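Local coordinates for putative lipoprotein (PDB 4FVS) that is of unknown function but belongs to a family related to the LolA and LolB lipoprotein carriers and may bind lipid, at residues Lys134-Met139 / Arg171-Lys176; Thr94-Thr99 / Val125-Lys130; Lys80-Tyr85 / Met139-Arg144. All blocks are in the same frame, centred on the assembly; numbering follows the deposited sequence.

Contacts 1 and 3 use the long strand 132-154 of an all-antiparallel fold; contact 2 lies on its sheet neighbour, strand 123-129. Contacts 1 and 2 join neighbours in the order 96-98, 123-129, 132-154, 157-171, with centres about 12 Å apart and a salt bridge from Asp138 to Lys126 between them. Contact 3, about 16 Å from contact 1 and 14 Å from contact 2 between centres, packs the 80-85 loop against the sheet. Along the chain contact 2 closes before contact 1 opens and is nested inside contact 3, while contacts 1 and 3 cross. Shared Met139, and Leu83 packing on Ile98 and Val125, probably tie sheet edge and buried loop into one unit.

Contact 1: residues Lys134-Met139 / Arg171-Lys176; sequences KNRKDM and RSPKSK
With CG lying between its backbone N and its carbonyl carbon (chi1 77°) and the chain bent at the next bond, Arg136 folds its guanidinium against Pro173, whose CG sits over one face, offset toward the rim, 3.9 Å from Arg136 NH1. The same NH1 donates, within the guanidinium plane, to Lys134 O at 2.7 Å, which fixes the rotation of the group. With an alanine here, Pro173 CG would probably lose the flat group it lies against and Lys134 O this donor. Pro173 CD also lies beside Arg136 O. Further along, strands 132-154 and 157-171 are antiparallel neighbours, and Asp138 with Arg171 forms a hydrogen-bonded pair: Asp138 N donates to Arg171 O (2.9 Å) and Arg171 N to Asp138 O (3.0 Å). Their side chains run side by side on one face of the sheet, and Asp138 OD2 meets Arg171 NH1 at the guanidinium edge in a salt bridge of 3.4 Å, the two planes 35° apart. The stronger partner of Asp138 is Lys126, through OD1. Beyond the pair the chain leaves the strand, yet Ser172 CB still touches Lys137 CG, and the extended Lys174 brings NZ to Asn135 OD1 in a weak hydrogen bond.

Contact 2: residues Thr94-Thr99 / Val125-Lys130; sequences TNVDIT and VKIYDK
Asp97 and Tyr128 exchange the two central backbone hydrogen bonds, Asp97 N to Tyr128 O at 2.8 Å, almost straight on the carbonyl, and Tyr128 N to Asp97 O at 3.0 Å. At one end Lys130 N donates to Asn95 O (2.7 Å). At the other, Thr99 N reaches Lys126 O and Lys126 N answers to a side chain, Thr99 OG1, at 2.8 Å. That hydroxyl stands in for a backbone carbonyl because chi1 of 53° sets it between the backbone N and carbonyl carbon of Thr99. Lys130 bends back over the strand: its NZ makes a weak hydrogen bond to Thr94 O and a long salt bridge to Asp97 OD2, while a water that donates to Val96 O accepts a weak bond from NZ. The ladder is antiparallel, with Asp97 and Tyr128 a hydrogen-bonded pair flanked by two non-hydrogen-bonded ones, and it adds the short strand 96-98 to strand 123-129, whose other edge bonds to strand 132-154. On the face of Asp97, its CB makes an off-centre CH-pi contact with the Tyr128 ring, 4.2 Å from the centroid. On the face of Val96 and Ile98, shared by Asp129, Val96 CG1 lies 3.5 Å from Ile127 CG1, Ile98 CD1 abuts Ile127 CD1, and Ile98 CG2 meets Val125 CG2 at 3.7 Å, with Leu83 packing on Ile98 from the loop after strand 74-78.

Contact 3: residues Lys80-Tyr85 / Met139-Arg144; sequences KETLSY and MAIKDR
Thr82 and Ile141 meet tip to tip, Thr82 CG2 standing 3.7 Å from Ile141 CD1, in a contact without hydrogen bonds across it, made mostly by methyl groups and a selenium, that lays the 3-10 turn and following loop of 80-85 against strand 132-154. In an antiparallel fold of the DUF3108-like family, in the clan of LolA and LolB, this is interior packing, with all five touching residues buried. Leu83 works in two directions: CD1 lies 3.9 Å from SE of Met139, a selenomethionine, and CD2 reaches 4.1 Å to Ile141 CD1. Met139 turns at its last torsion (chi3 72°), which swings CE to within 4.0 Å of Leu83 CD2 and 4.1 Å of Tyr85 OH, the tyrosine coming in from the opposite direction. Residues 139 and 141 alternate with Ala140, so both point their side chains at the loop. The strand is held from both edges by backbone bonds, Met139 to Val125 and Ile141 to Ala123 on one, Ala140 to Ala169 and Lys142 to Asn167 on the other. Val125 packs on Leu83 and Ile168 on both Met139 and Tyr85, which extends the apolar layer. Bonds within the loop help to shape it: Leu83 N donates to Lys80 O, Ser84 centres an inverse gamma turn, and Ser84 OG, also bonded to Tyr53 OH, donates to Glu81 O at 2.8 Å.

Contact 1: residues Lys134-Met139 / Arg171-Lys176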
ATOM      1  N   LYS A 134      -8.457 -16.576 -16.521  1.00 63.87           N
ATOM      2  CA  LYS A 134      -9.756 -17.092 -16.063  1.00 63.37           C
ATOM      3  C   LYS A 134      -9.731 -17.164 -14.525  1.00 65.83           C
ATOM      4  O   LYS A 134     -10.776 -17.120 -13.873  1.00 65.33           O
ATOM      5  CB  LYS A 134     -10.085 -18.472 -16.681  1.00 66.60           C
ATOM      6  CG  LYS A 134     -11.512 -18.928 -16.388  1.00 59.80           C
ATOM      7  CD  LYS A 134     -11.867 -20.239 -17.012  1.00 63.26           C
ATOM      8  CE  LYS A 134     -13.328 -20.546 -16.772  1.00 76.35           C
ATOM      9  NZ  LYS A 134     -13.708 -21.888 -17.303  1.00 91.69           N
ATOM     10  N   ASN A 135      -8.521 -17.284 -13.959  1.00 60.93           N
ATOM     11  CA  ASN A 135      -8.314 -17.336 -12.525  1.00 58.63           C
ATOM     12  C   ASN A 135      -8.087 -15.881 -12.044  1.00 59.04           C
ATOM     13  O   ASN A 135      -6.989 -15.328 -12.203  1.00 57.75           O
ATOM     14  CB  ASN A 135      -7.152 -18.298 -12.193  1.00 59.07           C
ATOM     15  CG  ASN A 135      -6.862 -18.491 -10.720  1.00 86.41           C
ATOM     16  OD1 ASN A 135      -7.517 -17.929  -9.813  1.00 76.67           O
ATOM     17  ND2 ASN A 135      -5.856 -19.310 -10.452  1.00 81.78           N
ATOM     18  N   ARG A 136      -9.154 -15.252 -11.523  1.00 54.28           N
ATOM     19  CA  ARG A 136      -9.103 -13.864 -11.064  1.00 53.00           C
ATOM     20  C   ARG A 136     -10.035 -13.606  -9.866  1.00 57.77           C
ATOM     21  O   ARG A 136     -10.902 -14.422  -9.540  1.00 59.28           O
ATOM     22  CB  ARG A 136      -9.445 -12.867 -12.219  1.00 54.01           C
ATOM     23  CG  ARG A 136     -10.934 -12.706 -12.615  1.00 49.67           C
ATOM     24  CD  ARG A 136     -11.483 -13.899 -13.371  1.00 47.26           C
ATOM     25  NE  ARG A 136     -12.878 -13.714 -13.763  1.00 47.07           N
ATOM     26  CZ  ARG A 136     -13.628 -14.664 -14.313  1.00 61.92           C
ATOM     27  NH1 ARG A 136     -13.119 -15.869 -14.548  1.00 51.31           N
ATOM     28  NH2 ARG A 136     -14.884 -14.411 -14.652  1.00 49.73           N
ATOM     29  N   LYS A 137      -9.827 -12.434  -9.235  1.00 52.65           N
ATOM     30  CA  LYS A 137     -10.565 -11.873  -8.109  1.00 52.11           C
ATOM     31  C   LYS A 137     -10.684 -10.393  -8.280  1.00 58.18           C
ATOM     32  O   LYS A 137      -9.715  -9.731  -8.663  1.00 56.89           O
ATOM     33  CB  LYS A 137      -9.875 -12.158  -6.748  1.00 53.50           C
ATOM     34  CG  LYS A 137     -10.100 -13.513  -6.112  1.00 73.71           C
ATOM     35  CD  LYS A 137      -9.370 -13.567  -4.761  1.00 84.11           C
ATOM     36  CE  LYS A 137      -9.401 -14.928  -4.101  1.00102.74           C
ATOM     37  NZ  LYS A 137      -8.539 -14.965  -2.887  1.00111.86           N
ATOM     38  N   ASP A 138     -11.854  -9.858  -7.952  1.00 57.72           N
ATOM     39  CA  ASP A 138     -12.112  -8.423  -7.898  1.00 56.39           C
ATOM     40  C   ASP A 138     -11.860  -7.931  -6.505  1.00 56.90           C
ATOM     41  O   ASP A 138     -12.283  -8.590  -5.555  1.00 56.76           O
ATOM     42  CB  ASP A 138     -13.566  -8.105  -8.284  1.00 59.70           C
ATOM     43  CG  ASP A 138     -13.863  -8.037  -9.746  1.00 67.38           C
ATOM     44  OD1 ASP A 138     -13.199  -7.235 -10.447  1.00 69.54           O
ATOM     45  OD2 ASP A 138     -14.849  -8.675 -10.169  1.00 70.80           O
HETATM   46  N   MSE A 139     -11.209  -6.778  -6.359  1.00 51.68           N
HETATM   47  CA  MSE A 139     -11.023  -6.191  -5.041  1.00 51.47           C
HETATM   48  C   MSE A 139     -11.331  -4.730  -5.124  1.00 54.47           C
HETATM   49  O   MSE A 139     -10.700  -4.014  -5.906  1.00 55.80           O
HETATM   50  CB  MSE A 139      -9.624  -6.443  -4.490  1.00 53.64           C
HETATM   51  CG  MSE A 139      -9.241  -7.913  -4.556  1.00 62.57           C
HETATM   52 SE   MSE A 139      -7.696  -8.322  -3.571  0.75 70.42          SE
HETATM   53  CE  MSE A 139      -8.399  -8.142  -1.818  1.00 67.39           C
ATOM     54  N   ARG A 171     -14.559 -10.191  -4.426  1.00 56.68           N
ATOM     55  CA  ARG A 171     -15.408 -11.051  -5.259  1.00 58.06           C
ATOM     56  C   ARG A 171     -14.573 -12.032  -6.054  1.00 63.19           C
ATOM     57  O   ARG A 171     -13.471 -11.693  -6.478  1.00 60.55           O
ATOM     58  CB  ARG A 171     -16.250 -10.227  -6.228  1.00 56.34           C
ATOM     59  CG  ARG A 171     -17.256  -9.343  -5.548  1.00 63.64           C
ATOM     60  CD  ARG A 171     -17.959  -8.452  -6.532  1.00 64.38           C
ATOM     61  NE  ARG A 171     -19.072  -9.149  -7.161  1.00 70.57           N
ATOM     62  CZ  ARG A 171     -19.061  -9.609  -8.407  1.00 75.96           C
ATOM     63  NH1 ARG A 171     -17.985  -9.443  -9.176  1.00 54.30           N
ATOM     64  NH2 ARG A 171     -20.123 -10.230  -8.899  1.00 47.65           N
ATOM     65  N   SER A 172     -15.100 -13.244  -6.267  1.00 63.33           N
ATOM     66  CA  SER A 172     -14.403 -14.301  -6.986  1.00 63.92           C
ATOM     67  C   SER A 172     -15.392 -15.209  -7.710  1.00 71.42           C
ATOM     68  O   SER A 172     -16.451 -15.510  -7.141  1.00 72.60           O
ATOM     69  CB  SER A 172     -13.547 -15.121  -6.033  1.00 65.93           C
ATOM     70  OG  SER A 172     -12.846 -16.129  -6.742  1.00 76.89           O
ATOM     71  N   PRO A 173     -15.058 -15.679  -8.949  1.00 68.27           N
ATOM     72  CA  PRO A 173     -15.980 -16.569  -9.666  1.00 70.80           C
ATOM     73  C   PRO A 173     -16.247 -17.860  -8.899  1.00 78.56           C
ATOM     74  O   PRO A 173     -17.355 -18.398  -9.006  1.00 81.67           O
ATOM     75  CB  PRO A 173     -15.262 -16.841 -10.997  1.00 72.35           C
ATOM     76  CG  PRO A 173     -13.863 -16.495 -10.784  1.00 74.12           C
ATOM     77  CD  PRO A 173     -13.861 -15.398  -9.766  1.00 67.95           C
ATOM     78  N   LYS A 174     -15.262 -18.307  -8.085  1.00 74.84           N
ATOM     79  CA  LYS A 174     -15.281 -19.533  -7.270  1.00 76.93           C
ATOM     80  C   LYS A 174     -16.212 -19.405  -6.051  1.00 84.64           C
ATOM     81  O   LYS A 174     -17.006 -20.314  -5.815  1.00 88.68           O
ATOM     82  CB  LYS A 174     -13.861 -19.896  -6.810  1.00 77.60           C
ATOM     83  CG  LYS A 174     -12.922 -20.265  -7.961  1.00 95.95           C
ATOM     84  CD  LYS A 174     -11.446 -20.280  -7.531  1.00109.51           C
ATOM     85  CE  LYS A 174     -10.518 -20.633  -8.670  1.00118.27           C
ATOM     86  NZ  LYS A 174      -9.091 -20.575  -8.260  1.00120.84           N
ATOM     87  N   SER A 175     -16.122 -18.305  -5.285  1.00 80.48           N
ATOM     88  CA  SER A 175     -16.964 -18.060  -4.111  1.00 81.50           C
ATOM     89  C   SER A 175     -18.367 -17.591  -4.502  1.00 87.54           C
ATOM     90  O   SER A 175     -18.550 -16.953  -5.543  1.00 86.54           O
ATOM     91  CB  SER A 175     -16.317 -17.021  -3.201  1.00 83.92           C
ATOM     92  OG  SER A 175     -17.187 -16.651  -2.142  1.00 98.37           O
ATOM     93  N   LYS A 176     -19.349 -17.883  -3.638  1.00 87.58           N
ATOM     94  CA  LYS A 176     -20.749 -17.484  -3.839  1.00 90.46           C
ATOM     95  C   LYS A 176     -21.027 -16.097  -3.229  1.00 94.01           C
ATOM     96  O   LYS A 176     -21.847 -15.344  -3.767  1.00 94.74           O
ATOM     97  CB  LYS A 176     -21.715 -18.524  -3.237  1.00 96.35           C
TER

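Contact 2: residues Thr94-Thr99 / Val125-Lys130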
ATOM      1  N   THR A  94       4.363 -15.995  -8.444  1.00 65.27           N
ATOM      2  CA  THR A  94       4.940 -14.941  -9.285  1.00 66.80           C
ATOM      3  C   THR A  94       4.121 -14.659 -10.555  1.00 71.37           C
ATOM      4  O   THR A  94       4.333 -13.610 -11.173  1.00 71.51           O
ATOM      5  CB  THR A  94       6.378 -15.264  -9.633  1.00 81.69           C
ATOM      6  OG1 THR A  94       6.933 -15.976  -8.530  1.00 80.98           O
ATOM      7  CG2 THR A  94       7.197 -14.002  -9.873  1.00 85.48           C
ATOM      8  N   ASN A  95       3.158 -15.541 -10.905  1.00 68.40           N
ATOM      9  CA  ASN A  95       2.271 -15.343 -12.061  1.00 68.62           C
ATOM     10  C   ASN A  95       1.117 -14.424 -11.704  1.00 66.11           C
ATOM     11  O   ASN A  95       0.427 -13.935 -12.589  1.00 67.07           O
ATOM     12  CB  ASN A  95       1.730 -16.670 -12.589  1.00 72.73           C
ATOM     13  CG  ASN A  95       2.782 -17.589 -13.128  1.00 88.95           C
ATOM     14  OD1 ASN A  95       3.751 -17.159 -13.780  1.00 78.15           O
ATOM     15  ND2 ASN A  95       2.578 -18.881 -12.887  1.00 82.19           N
ATOM     16  N   VAL A  96       0.915 -14.181 -10.410  1.00 57.09           N
ATOM     17  CA  VAL A  96      -0.147 -13.321  -9.911  1.00 53.28           C
ATOM     18  C   VAL A  96       0.208 -11.849 -10.175  1.00 58.96           C
ATOM     19  O   VAL A  96       1.292 -11.383  -9.809  1.00 58.98           O
ATOM     20  CB  VAL A  96      -0.427 -13.591  -8.431  1.00 53.65           C
ATOM     21  CG1 VAL A  96      -1.512 -12.675  -7.907  1.00 51.98           C
ATOM     22  CG2 VAL A  96      -0.818 -15.043  -8.219  1.00 54.31           C
ATOM     23  N   ASP A  97      -0.701 -11.137 -10.856  1.00 56.86           N
ATOM     24  CA  ASP A  97      -0.546  -9.715 -11.135  1.00 56.30           C
ATOM     25  C   ASP A  97      -1.803  -8.959 -10.683  1.00 57.51           C
ATOM     26  O   ASP A  97      -2.828  -9.576 -10.375  1.00 57.81           O
ATOM     27  CB  ASP A  97      -0.238  -9.454 -12.622  1.00 60.42           C
ATOM     28  CG  ASP A  97       0.759  -8.317 -12.847  1.00 75.59           C
ATOM     29  OD1 ASP A  97       0.810  -7.384 -12.005  1.00 72.93           O
ATOM     30  OD2 ASP A  97       1.493  -8.364 -13.856  1.00 88.99           O
ATOM     31  N   ILE A  98      -1.695  -7.631 -10.574  1.00 51.44           N
ATOM     32  CA  ILE A  98      -2.799  -6.757 -10.190  1.00 49.35           C
ATOM     33  C   ILE A  98      -2.874  -5.645 -11.229  1.00 52.72           C
ATOM     34  O   ILE A  98      -1.844  -5.162 -11.709  1.00 52.30           O
ATOM     35  CB  ILE A  98      -2.661  -6.233  -8.733  1.00 50.84           C
ATOM     36  CG1 ILE A  98      -2.712  -7.406  -7.720  1.00 51.51           C
ATOM     37  CG2 ILE A  98      -3.755  -5.251  -8.402  1.00 50.46           C
ATOM     38  CD1 ILE A  98      -2.405  -7.092  -6.254  1.00 62.56           C
ATOM     39  N   THR A  99      -4.114  -5.280 -11.623  1.00 48.85           N
ATOM     40  CA  THR A  99      -4.385  -4.226 -12.608  1.00 46.82           C
ATOM     41  C   THR A  99      -3.922  -2.888 -12.043  1.00 50.37           C
ATOM     42  O   THR A  99      -3.984  -2.651 -10.829  1.00 48.27           O
ATOM     43  CB  THR A  99      -5.864  -4.203 -12.991  1.00 45.01           C
ATOM     44  OG1 THR A  99      -6.651  -4.119 -11.810  1.00 47.54           O
ATOM     45  CG2 THR A  99      -6.291  -5.419 -13.776  1.00 40.22           C
ATOM     46  N   VAL A 125      -9.476  -2.968  -8.462  1.00 60.29           N
ATOM     47  CA  VAL A 125      -8.473  -3.672  -9.220  1.00 58.49           C
ATOM     48  C   VAL A 125      -8.921  -5.113  -9.483  1.00 59.60           C
ATOM     49  O   VAL A 125     -10.009  -5.532  -9.092  1.00 59.71           O
ATOM     50  CB  VAL A 125      -7.106  -3.615  -8.491  1.00 60.26           C
ATOM     51  CG1 VAL A 125      -6.667  -2.169  -8.293  1.00 59.87           C
ATOM     52  CG2 VAL A 125      -7.113  -4.395  -7.171  1.00 58.14           C
ATOM     53  N   LYS A 126      -8.084  -5.845 -10.196  1.00 53.88           N
ATOM     54  CA  LYS A 126      -8.294  -7.244 -10.425  1.00 52.53           C
ATOM     55  C   LYS A 126      -6.984  -7.978 -10.173  1.00 54.49           C
ATOM     56  O   LYS A 126      -5.932  -7.619 -10.716  1.00 53.41           O
ATOM     57  CB  LYS A 126      -8.844  -7.509 -11.806  1.00 54.74           C
ATOM     58  CG  LYS A 126      -9.694  -8.760 -11.819  1.00 57.30           C
ATOM     59  CD  LYS A 126     -10.278  -9.051 -13.143  1.00 52.95           C
ATOM     60  CE  LYS A 126     -11.254  -7.992 -13.577  1.00 54.52           C
ATOM     61  NZ  LYS A 126     -12.597  -8.063 -12.957  1.00 50.27           N
ATOM     62  N   ILE A 127      -7.031  -8.943  -9.274  1.00 49.84           N
ATOM     63  CA  ILE A 127      -5.857  -9.768  -9.007  1.00 49.45           C
ATOM     64  C   ILE A 127      -6.076 -11.061  -9.820  1.00 52.81           C
ATOM     65  O   ILE A 127      -7.156 -11.650  -9.760  1.00 53.67           O
ATOM     66  CB  ILE A 127      -5.612  -9.954  -7.501  1.00 52.20           C
ATOM     67  CG1 ILE A 127      -4.434 -10.869  -7.230  1.00 53.35           C
ATOM     68  CG2 ILE A 127      -6.866 -10.378  -6.734  1.00 54.46           C
ATOM     69  CD1 ILE A 127      -3.838 -10.654  -5.838  1.00 64.41           C
ATOM     70  N   TYR A 128      -5.122 -11.408 -10.686  1.00 47.28           N
ATOM     71  CA  TYR A 128      -5.276 -12.525 -11.616  1.00 47.58           C
ATOM     72  C   TYR A 128      -3.965 -13.239 -11.876  1.00 51.27           C
ATOM     73  O   TYR A 128      -2.906 -12.687 -11.600  1.00 49.84           O
ATOM     74  CB  TYR A 128      -5.835 -11.985 -12.970  1.00 49.57           C
ATOM     75  CG  TYR A 128      -4.922 -10.997 -13.681  1.00 50.13           C
ATOM     76  CD1 TYR A 128      -4.938  -9.644 -13.358  1.00 50.46           C
ATOM     77  CD2 TYR A 128      -4.031 -11.420 -14.663  1.00 53.01           C
ATOM     78  CE1 TYR A 128      -4.068  -8.740 -13.973  1.00 50.17           C
ATOM     79  CE2 TYR A 128      -3.162 -10.525 -15.293  1.00 54.38           C
ATOM     80  CZ  TYR A 128      -3.178  -9.184 -14.939  1.00 58.72           C
ATOM     81  OH  TYR A 128      -2.321  -8.301 -15.566  1.00 59.03           O
ATOM     82  N   ASP A 129      -4.044 -14.414 -12.524  1.00 49.62           N
ATOM     83  CA  ASP A 129      -2.913 -15.224 -12.953  1.00 51.28           C
ATOM     84  C   ASP A 129      -2.569 -14.826 -14.396  1.00 58.59           C
ATOM     85  O   ASP A 129      -3.380 -15.024 -15.291  1.00 61.38           O
ATOM     86  CB  ASP A 129      -3.289 -16.727 -12.811  1.00 55.61           C
ATOM     87  CG  ASP A 129      -2.267 -17.802 -13.196  1.00 73.19           C
ATOM     88  OD1 ASP A 129      -1.279 -17.472 -13.888  1.00 75.28           O
ATOM     89  OD2 ASP A 129      -2.495 -18.988 -12.851  1.00 80.50           O
ATOM     90  N   LYS A 130      -1.378 -14.239 -14.615  1.00 55.84           N
ATOM     91  CA  LYS A 130      -0.848 -13.805 -15.920  1.00 57.87           C
ATOM     92  C   LYS A 130      -0.934 -14.904 -16.978  1.00 67.72           C
ATOM     93  O   LYS A 130      -1.190 -14.602 -18.154  1.00 70.07           O
ATOM     94  CB  LYS A 130       0.631 -13.361 -15.792  1.00 60.37           C
ATOM     95  CG  LYS A 130       0.806 -11.935 -15.241  1.00 82.67           C
ATOM     96  CD  LYS A 130       2.272 -11.502 -15.078  1.00 96.52           C
ATOM     97  CE  LYS A 130       2.829 -11.772 -13.693  1.00107.93           C
ATOM     98  NZ  LYS A 130       4.160 -11.138 -13.494  1.00115.47           N
TER
HETATM   99  O   HOH W   1       3.532  -9.216 -10.853  1.00 53.71           O

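Contact 3: residues Lys80-Tyr85 / Met139-Arg144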
ATOM      1  N   LYS A  80      -2.020  -1.111  -5.771  1.00 47.76           N
ATOM      2  CA  LYS A  80      -1.589  -2.463  -5.370  1.00 47.17           C
ATOM      3  C   LYS A  80      -0.798  -2.410  -4.046  1.00 51.25           C
ATOM      4  O   LYS A  80      -0.742  -3.416  -3.319  1.00 49.74           O
ATOM      5  CB  LYS A  80      -0.774  -3.195  -6.481  1.00 48.99           C
ATOM      6  CG  LYS A  80       0.551  -2.577  -6.902  1.00 46.67           C
ATOM      7  CD  LYS A  80       1.258  -3.485  -7.854  1.00 49.01           C
ATOM      8  CE  LYS A  80       2.327  -2.809  -8.637  1.00 55.11           C
ATOM      9  NZ  LYS A  80       2.802  -3.693  -9.741  1.00 63.13           N
ATOM     10  N   GLU A  81      -0.227  -1.227  -3.723  1.00 48.91           N
ATOM     11  CA  GLU A  81       0.503  -0.974  -2.470  1.00 48.97           C
ATOM     12  C   GLU A  81      -0.448  -1.125  -1.240  1.00 53.19           C
ATOM     13  O   GLU A  81       0.001  -1.497  -0.152  1.00 53.08           O
ATOM     14  CB  GLU A  81       1.128   0.424  -2.517  1.00 50.60           C
ATOM     15  CG  GLU A  81       2.101   0.759  -1.401  1.00 54.27           C
ATOM     16  CD  GLU A  81       3.463   0.093  -1.330  1.00 69.27           C
ATOM     17  OE1 GLU A  81       3.621  -1.035  -1.859  1.00 51.29           O
ATOM     18  OE2 GLU A  81       4.358   0.683  -0.676  1.00 67.51           O
ATOM     19  N   THR A  82      -1.759  -0.876  -1.445  1.00 50.85           N
ATOM     20  CA  THR A  82      -2.819  -0.999  -0.437  1.00 50.80           C
ATOM     21  C   THR A  82      -2.996  -2.512  -0.070  1.00 52.50           C
ATOM     22  O   THR A  82      -3.397  -2.806   1.071  1.00 53.15           O
ATOM     23  CB  THR A  82      -4.140  -0.303  -0.957  1.00 56.43           C
ATOM     24  OG1 THR A  82      -3.947   1.111  -0.966  1.00 67.05           O
ATOM     25  CG2 THR A  82      -5.353  -0.580  -0.097  1.00 47.35           C
ATOM     26  N   LEU A  83      -2.663  -3.444  -1.016  1.00 45.87           N
ATOM     27  CA  LEU A  83      -2.826  -4.894  -0.862  1.00 44.93           C
ATOM     28  C   LEU A  83      -1.519  -5.597  -0.465  1.00 52.52           C
ATOM     29  O   LEU A  83      -1.435  -6.823  -0.551  1.00 54.77           O
ATOM     30  CB  LEU A  83      -3.394  -5.527  -2.137  1.00 44.59           C
ATOM     31  CG  LEU A  83      -4.673  -4.889  -2.738  1.00 47.94           C
ATOM     32  CD1 LEU A  83      -5.001  -5.523  -4.022  1.00 47.79           C
ATOM     33  CD2 LEU A  83      -5.856  -5.011  -1.807  1.00 50.01           C
ATOM     34  N   SER A  84      -0.521  -4.821   0.017  1.00 49.98           N
ATOM     35  CA  SER A  84       0.771  -5.275   0.562  1.00 50.88           C
ATOM     36  C   SER A  84       0.583  -5.905   1.942  1.00 53.36           C
ATOM     37  O   SER A  84       1.125  -5.381   2.936  1.00 53.23           O
ATOM     38  CB  SER A  84       1.742  -4.098   0.692  1.00 59.00           C
ATOM     39  OG  SER A  84       1.961  -3.399  -0.517  1.00 76.81           O
ATOM     40  N   TYR A  85      -0.258  -6.956   2.045  1.00 48.11           N
ATOM     41  CA  TYR A  85      -0.499  -7.527   3.365  1.00 48.35           C
ATOM     42  C   TYR A  85      -0.719  -9.009   3.249  1.00 54.34           C
ATOM     43  O   TYR A  85      -1.153  -9.455   2.185  1.00 50.97           O
ATOM     44  CB  TYR A  85      -1.664  -6.837   4.100  1.00 48.77           C
ATOM     45  CG  TYR A  85      -3.002  -6.845   3.389  1.00 47.81           C
ATOM     46  CD1 TYR A  85      -3.881  -7.922   3.527  1.00 48.98           C
ATOM     47  CD2 TYR A  85      -3.454  -5.720   2.702  1.00 47.16           C
ATOM     48  CE1 TYR A  85      -5.135  -7.914   2.933  1.00 46.92           C
ATOM     49  CE2 TYR A  85      -4.727  -5.686   2.131  1.00 48.16           C
ATOM     50  CZ  TYR A  85      -5.564  -6.786   2.253  1.00 56.03           C
ATOM     51  OH  TYR A  85      -6.824  -6.778   1.717  1.00 57.52           O
HETATM   52  N   MSE A 139     -11.209  -6.778  -6.359  1.00 51.68           N
HETATM   53  CA  MSE A 139     -11.023  -6.191  -5.041  1.00 51.47           C
HETATM   54  C   MSE A 139     -11.331  -4.730  -5.124  1.00 54.47           C
HETATM   55  O   MSE A 139     -10.700  -4.014  -5.906  1.00 55.80           O
HETATM   56  CB  MSE A 139      -9.624  -6.443  -4.490  1.00 53.64           C
HETATM   57  CG  MSE A 139      -9.241  -7.913  -4.556  1.00 62.57           C
HETATM   58 SE   MSE A 139      -7.696  -8.322  -3.571  0.75 70.42          SE
HETATM   59  CE  MSE A 139      -8.399  -8.142  -1.818  1.00 67.39           C
ATOM     60  N   ALA A 140     -12.362  -4.302  -4.383  1.00 48.62           N
ATOM     61  CA  ALA A 140     -12.807  -2.920  -4.363  1.00 48.23           C
ATOM     62  C   ALA A 140     -12.373  -2.221  -3.078  1.00 52.81           C
ATOM     63  O   ALA A 140     -12.743  -2.641  -1.988  1.00 54.22           O
ATOM     64  CB  ALA A 140     -14.313  -2.857  -4.520  1.00 50.31           C
ATOM     65  N   ILE A 141     -11.526  -1.197  -3.215  1.00 48.99           N
ATOM     66  CA  ILE A 141     -11.053  -0.353  -2.118  1.00 49.04           C
ATOM     67  C   ILE A 141     -11.854   0.938  -2.236  1.00 49.70           C
ATOM     68  O   ILE A 141     -11.665   1.698  -3.183  1.00 46.83           O
ATOM     69  CB  ILE A 141      -9.506  -0.149  -2.133  1.00 52.63           C
ATOM     70  CG1 ILE A 141      -8.756  -1.504  -2.157  1.00 53.21           C
ATOM     71  CG2 ILE A 141      -9.039   0.716  -0.947  1.00 53.08           C
ATOM     72  CD1 ILE A 141      -7.465  -1.448  -3.033  1.00 68.28           C
ATOM     73  N   LYS A 142     -12.786   1.151  -1.308  1.00 46.67           N
ATOM     74  CA  LYS A 142     -13.713   2.277  -1.378  1.00 48.26           C
ATOM     75  C   LYS A 142     -13.920   2.909   0.001  1.00 52.61           C
ATOM     76  O   LYS A 142     -13.357   2.440   0.981  1.00 50.67           O
ATOM     77  CB  LYS A 142     -15.071   1.777  -1.961  1.00 52.77           C
ATOM     78  CG  LYS A 142     -15.646   0.559  -1.227  1.00 65.86           C
ATOM     79  CD  LYS A 142     -16.695  -0.165  -2.025  1.00 76.38           C
ATOM     80  CE  LYS A 142     -17.069  -1.463  -1.335  1.00 92.65           C
ATOM     81  NZ  LYS A 142     -17.929  -2.324  -2.185  1.00103.99           N
ATOM     82  N   ASP A 143     -14.738   3.982   0.063  1.00 50.36           N
ATOM     83  CA  ASP A 143     -15.103   4.717   1.277  1.00 49.68           C
ATOM     84  C   ASP A 143     -13.858   5.084   2.091  1.00 53.58           C
ATOM     85  O   ASP A 143     -13.839   4.919   3.313  1.00 56.67           O
ATOM     86  CB  ASP A 143     -16.092   3.889   2.101  1.00 52.05           C
ATOM     87  CG  ASP A 143     -17.289   3.345   1.330  1.00 64.15           C
ATOM     88  OD1 ASP A 143     -18.005   4.155   0.685  1.00 68.20           O
ATOM     89  OD2 ASP A 143     -17.549   2.126   1.422  1.00 64.97           O
ATOM     90  N   ARG A 144     -12.817   5.587   1.406  1.00 48.27           N
ATOM     91  CA  ARG A 144     -11.564   5.991   2.035  1.00 48.10           C
ATOM     92  C   ARG A 144     -11.793   7.244   2.838  1.00 54.54           C
ATOM     93  O   ARG A 144     -12.422   8.165   2.327  1.00 59.35           O
ATOM     94  CB  ARG A 144     -10.453   6.208   0.987  1.00 46.92           C
ATOM     95  CG  ARG A 144     -10.119   4.978   0.146  1.00 44.96           C
ATOM     96  CD  ARG A 144      -9.132   5.293  -0.964  1.00 48.53           C
ATOM     97  NE  ARG A 144      -7.779   5.644  -0.503  1.00 51.77           N
ATOM     98  CZ  ARG A 144      -6.996   6.534  -1.103  1.00 52.56           C
ATOM     99  NH1 ARG A 144      -7.425   7.188  -2.171  1.00 47.95           N
ATOM    100  NH2 ARG A 144      -5.790   6.795  -0.627  1.00 34.29           N
TER